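Local coordinates for mandelate racemase/muconate lactonizing protein (PDB 3QLD) that belongs to the mandelate racemase/muconate lactonizing group of the enolase superfamily, proteins that pair an N-terminal capping domain with a TIM-like barrel, at residues S149-V161 against A180-A192. Sequence-based numbering, arbitrary orientation.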
loop_
_atom_site.group_PDB
_atom_site.type_symbol
_atom_site.label_atom_id
_atom_site.label_comp_id
_atom_site.label_asym_id
_atom_site.label_seq_id
_atom_site.Cartn_x
_atom_site.Cartn_y
_atom_site.Cartn_z
ATOM N N SER A 149 -30.278 12.481 16.398
ATOM C CA SER A 149 -31.680 12.154 16.659
ATOM C C SER A 149 -31.951 10.638 16.698
ATOM O O SER A 149 -31.898 9.950 15.675
ATOM C CB SER A 149 -32.572 12.821 15.593
ATOM O OG SER A 149 -33.927 12.389 15.691
ATOM N N LEU A 150 -32.276 10.123 17.883
ATOM C CA LEU A 150 -32.595 8.699 18.061
ATOM C C LEU A 150 -33.890 8.288 17.316
ATOM O O LEU A 150 -34.108 7.096 17.001
ATOM C CB LEU A 150 -32.644 8.398 19.567
ATOM C CG LEU A 150 -32.959 7.089 20.297
ATOM C CD1 LEU A 150 -32.426 5.808 19.612
ATOM C CD2 LEU A 150 -32.437 7.220 21.760
ATOM N N ASP A 151 -34.724 9.291 17.016
ATOM C CA ASP A 151 -35.963 9.110 16.253
ATOM C C ASP A 151 -35.695 8.773 14.771
ATOM O O ASP A 151 -36.193 7.755 14.247
ATOM C CB ASP A 151 -36.854 10.368 16.368
ATOM C CG ASP A 151 -37.305 10.662 17.822
ATOM O OD1 ASP A 151 -37.465 9.707 18.632
ATOM O OD2 ASP A 151 -37.507 11.865 18.158
ATOM N N VAL A 152 -34.906 9.630 14.111
ATOM C CA VAL A 152 -34.423 9.363 12.762
ATOM C C VAL A 152 -33.916 7.914 12.699
ATOM O O VAL A 152 -34.366 7.134 11.857
ATOM C CB VAL A 152 -33.283 10.334 12.334
ATOM C CG1 VAL A 152 -32.790 10.026 10.868
ATOM C CG2 VAL A 152 -33.706 11.792 12.458
ATOM N N LEU A 153 -33.023 7.553 13.624
ATOM C CA LEU A 153 -32.446 6.198 13.642
ATOM C C LEU A 153 -33.482 5.066 13.579
ATOM O O LEU A 153 -33.454 4.222 12.658
ATOM C CB LEU A 153 -31.528 6.004 14.859
ATOM C CG LEU A 153 -30.972 4.580 14.826
ATOM C CD1 LEU A 153 -29.930 4.428 13.747
ATOM C CD2 LEU A 153 -30.451 4.172 16.155
ATOM N N ILE A 154 -34.371 5.062 14.564
ATOM C CA ILE A 154 -35.407 4.019 14.706
ATOM C C ILE A 154 -36.343 3.999 13.491
ATOM O O ILE A 154 -36.800 2.937 13.022
ATOM C CB ILE A 154 -36.178 4.195 16.035
ATOM C CG1 ILE A 154 -35.292 3.796 17.232
ATOM C CG2 ILE A 154 -37.467 3.364 16.040
ATOM C CD1 ILE A 154 -35.006 2.290 17.351
ATOM N N GLN A 155 -36.588 5.188 12.950
ATOM C CA GLN A 155 -37.346 5.282 11.723
ATOM C C GLN A 155 -36.578 4.622 10.588
ATOM O O GLN A 155 -37.177 3.868 9.830
ATOM C CB GLN A 155 -37.687 6.724 11.430
ATOM C CG GLN A 155 -38.496 7.374 12.578
ATOM C CD GLN A 155 -38.657 8.920 12.440
ATOM O OE1 GLN A 155 -38.847 9.466 11.328
ATOM N NE2 GLN A 155 -38.612 9.617 13.579
ATOM N N SER A 156 -35.252 4.855 10.493
ATOM C CA SER A 156 -34.446 4.199 9.472
ATOM C C SER A 156 -34.468 2.693 9.636
ATOM O O SER A 156 -34.586 1.990 8.633
ATOM C CB SER A 156 -32.986 4.685 9.517
ATOM O OG SER A 156 -32.939 6.048 9.145
ATOM N N VAL A 157 -34.306 2.199 10.870
ATOM C CA VAL A 157 -34.376 0.740 11.158
ATOM C C VAL A 157 -35.684 0.044 10.740
ATOM O O VAL A 157 -35.692 -1.000 10.072
ATOM C CB VAL A 157 -34.159 0.439 12.627
ATOM C CG1 VAL A 157 -33.974 -1.083 12.812
ATOM C CG2 VAL A 157 -32.909 1.268 13.210
ATOM N N ASP A 158 -36.782 0.605 11.176
ATOM C CA ASP A 158 -38.129 0.150 10.748
ATOM C C ASP A 158 -38.250 0.045 9.231
ATOM O O ASP A 158 -38.694 -0.999 8.715
ATOM C CB ASP A 158 -39.167 1.139 11.275
ATOM C CG ASP A 158 -39.320 1.069 12.784
ATOM O OD1 ASP A 158 -38.822 0.100 13.411
ATOM O OD2 ASP A 158 -39.971 1.971 13.374
ATOM N N ALA A 159 -37.772 1.095 8.531
ATOM C CA ALA A 159 -37.823 1.172 7.064
ATOM C C ALA A 159 -37.007 0.058 6.444
ATOM O O ALA A 159 -37.484 -0.606 5.511
ATOM C CB ALA A 159 -37.354 2.538 6.570
ATOM N N ALA A 160 -35.816 -0.216 7.009
ATOM C CA ALA A 160 -35.014 -1.325 6.502
ATOM C C ALA A 160 -35.718 -2.638 6.757
ATOM O O ALA A 160 -35.698 -3.556 5.936
ATOM C CB ALA A 160 -33.601 -1.335 7.152
ATOM N N VAL A 161 -36.272 -2.763 7.940
ATOM C CA VAL A 161 -36.871 -4.047 8.318
ATOM C C VAL A 161 -38.129 -4.308 7.431
ATOM O O VAL A 161 -38.308 -5.420 6.921
ATOM C CB VAL A 161 -37.248 -4.100 9.804
ATOM C CG1 VAL A 161 -37.997 -5.427 10.137
ATOM C CG2 VAL A 161 -36.002 -3.967 10.662
ATOM N N ALA A 180 -28.202 4.227 20.797
ATOM C CA ALA A 180 -28.732 3.699 19.559
ATOM C C ALA A 180 -28.877 2.187 19.609
ATOM O O ALA A 180 -29.958 1.679 19.280
ATOM C CB ALA A 180 -27.857 4.129 18.347
ATOM N N ILE A 181 -27.792 1.464 19.944
ATOM C CA ILE A 181 -27.820 -0.003 19.957
ATOM C C ILE A 181 -28.841 -0.585 20.956
ATOM O O ILE A 181 -29.565 -1.525 20.602
ATOM C CB ILE A 181 -26.404 -0.649 20.187
ATOM C CG1 ILE A 181 -25.437 -0.218 19.065
ATOM C CG2 ILE A 181 -26.523 -2.186 20.332
ATOM C CD1 ILE A 181 -23.943 -0.424 19.388
ATOM N N LYS A 182 -28.843 -0.054 22.169
ATOM C CA LYS A 182 -29.829 -0.436 23.236
ATOM C C LYS A 182 -31.282 -0.348 22.681
ATOM O O LYS A 182 -32.036 -1.345 22.734
ATOM C CB LYS A 182 -29.608 0.422 24.484
ATOM C CG LYS A 182 -30.524 0.204 25.757
ATOM C CD LYS A 182 -30.138 1.202 26.881
ATOM C CE LYS A 182 -30.764 2.609 26.701
ATOM N NZ LYS A 182 -29.932 3.828 27.110
ATOM N N ALA A 183 -31.603 0.790 22.067
ATOM C CA ALA A 183 -32.945 1.054 21.515
ATOM C C ALA A 183 -33.288 0.107 20.393
ATOM O O ALA A 183 -34.389 -0.492 20.366
ATOM C CB ALA A 183 -33.071 2.532 21.076
ATOM N N VAL A 184 -32.337 -0.114 19.487
ATOM C CA VAL A 184 -32.613 -1.005 18.422
ATOM C C VAL A 184 -32.785 -2.446 18.895
ATOM O O VAL A 184 -33.738 -3.132 18.483
ATOM C CB VAL A 184 -31.619 -0.832 17.298
ATOM C CG1 VAL A 184 -31.864 -1.810 16.199
ATOM C CG2 VAL A 184 -31.697 0.621 16.813
ATOM N N ARG A 185 -31.898 -2.902 19.780
ATOM C CA ARG A 185 -31.981 -4.247 20.359
ATOM C C ARG A 185 -33.310 -4.522 21.131
ATOM O O ARG A 185 -33.838 -5.615 21.056
ATOM C CB ARG A 185 -30.815 -4.465 21.350
ATOM C CG ARG A 185 -30.793 -5.903 21.990
ATOM C CD ARG A 185 -31.067 -6.990 20.968
ATOM N NE ARG A 185 -29.925 -7.394 20.131
ATOM C CZ ARG A 185 -29.990 -7.947 18.923
ATOM N NH1 ARG A 185 -31.153 -8.106 18.286
ATOM N NH2 ARG A 185 -28.856 -8.292 18.301
ATOM N N LEU A 186 -33.781 -3.537 21.890
ATOM C CA LEU A 186 -35.043 -3.707 22.649
ATOM C C LEU A 186 -36.225 -3.872 21.668
ATOM O O LEU A 186 -36.983 -4.852 21.750
ATOM C CB LEU A 186 -35.257 -2.553 23.647
ATOM C CG LEU A 186 -36.546 -2.615 24.527
ATOM C CD1 LEU A 186 -36.825 -4.030 25.141
ATOM C CD2 LEU A 186 -36.571 -1.513 25.623
ATOM N N ARG A 187 -36.285 -2.980 20.690
ATOM C CA ARG A 187 -37.322 -2.994 19.635
ATOM C C ARG A 187 -37.268 -4.220 18.729
ATOM O O ARG A 187 -38.311 -4.706 18.269
ATOM C CB ARG A 187 -37.224 -1.718 18.790
ATOM C CG ARG A 187 -38.280 -1.579 17.686
ATOM C CD ARG A 187 -38.033 -0.292 16.925
ATOM N NE ARG A 187 -39.167 0.253 16.156
ATOM C CZ ARG A 187 -40.156 0.976 16.681
ATOM N NH1 ARG A 187 -40.179 1.239 17.976
ATOM N NH2 ARG A 187 -41.096 1.492 15.905
ATOM N N TYR A 188 -36.071 -4.739 18.487
ATOM C CA TYR A 188 -35.893 -5.876 17.583
ATOM C C TYR A 188 -35.105 -7.007 18.219
ATOM O O TYR A 188 -33.918 -7.217 17.893
ATOM C CB TYR A 188 -35.234 -5.439 16.248
ATOM C CG TYR A 188 -36.166 -4.640 15.361
ATOM C CD1 TYR A 188 -37.190 -5.278 14.618
ATOM C CD2 TYR A 188 -36.092 -3.255 15.319
ATOM C CE1 TYR A 188 -38.096 -4.498 13.796
ATOM C CE2 TYR A 188 -36.977 -2.497 14.518
ATOM C CZ TYR A 188 -37.952 -3.129 13.760
ATOM O OH TYR A 188 -38.826 -2.344 13.038
ATOM N N PRO A 189 -35.757 -7.774 19.120
ATOM C CA PRO A 189 -35.039 -8.772 19.905
ATOM C C PRO A 189 -34.345 -9.843 19.113
ATOM O O PRO A 189 -33.390 -10.440 19.604
ATOM C CB PRO A 189 -36.150 -9.420 20.758
ATOM C CG PRO A 189 -37.178 -8.343 20.914
ATOM C CD PRO A 189 -37.169 -7.642 19.555
ATOM N N ASP A 190 -34.803 -10.132 17.913
ATOM C CA ASP A 190 -34.214 -11.248 17.162
ATOM C C ASP A 190 -33.478 -10.852 15.886
ATOM O O ASP A 190 -33.024 -11.732 15.130
ATOM C CB ASP A 190 -35.278 -12.319 16.845
ATOM C CG ASP A 190 -35.919 -12.864 18.118
ATOM O OD1 ASP A 190 -35.171 -13.525 18.879
ATOM O OD2 ASP A 190 -37.124 -12.581 18.386
ATOM N N LEU A 191 -33.384 -9.554 15.641
ATOM C CA LEU A 191 -32.732 -9.064 14.425
ATOM C C LEU A 191 -31.199 -9.169 14.515
ATOM O O LEU A 191 -30.622 -8.800 15.542
ATOM C CB LEU A 191 -33.108 -7.616 14.227
ATOM C CG LEU A 191 -32.527 -6.839 13.059
ATOM C CD1 LEU A 191 -32.997 -7.460 11.751
ATOM C CD2 LEU A 191 -33.095 -5.541 13.251
ATOM N N ALA A 192 -30.546 -9.684 13.456
ATOM C CA ALA A 192 -29.064 -9.610 13.425
ATOM C C ALA A 192 -28.710 -8.102 13.361
ATOM O O ALA A 192 -29.137 -7.393 12.422
ATOM C CB ALA A 192 -28.535 -10.414 12.218
#
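D158 is held by R187 and Y188 toward the C-terminal ends of two packed helices on the outside of the barrel, where 150-161 and 180-187 run side by side, their axes 10.5 Å apart and crossing at -39°. R187, extended from CG to NE, grips the carboxylate side-on: NE reaches the syn lone pair of D158 OD1 at 2.8 Å, nearly straight at 162°, while NH2 meets OD2, more bent. OD1 also accepts from Y188 OH, a very short bond of 2.5 Å, in the plane of the ring, so one oxygen ties together an arginine and a tyrosine. I154 CG2 lies over one face of the guanidinium, 3.5 Å from R187 NE. In the TIM-like barrel, helix 150-162 leads through strand 167-171 to helix 178-187; V157 touches L144 of strand 137-144, and V184 touches I193 of strand 192-196. Between the helices V184 CG2 receives I154 CD1, L153 CD2 and V157 CG2. L153 presses CD2 tightly on A180 CB at 3.4 Å; L150 CD1 sits on A183 CB. Y188, the first residue beyond helix 180-187, takes V161 CG2 over one face of its ring in a CH-pi contact, 4.0 Å from the centroid.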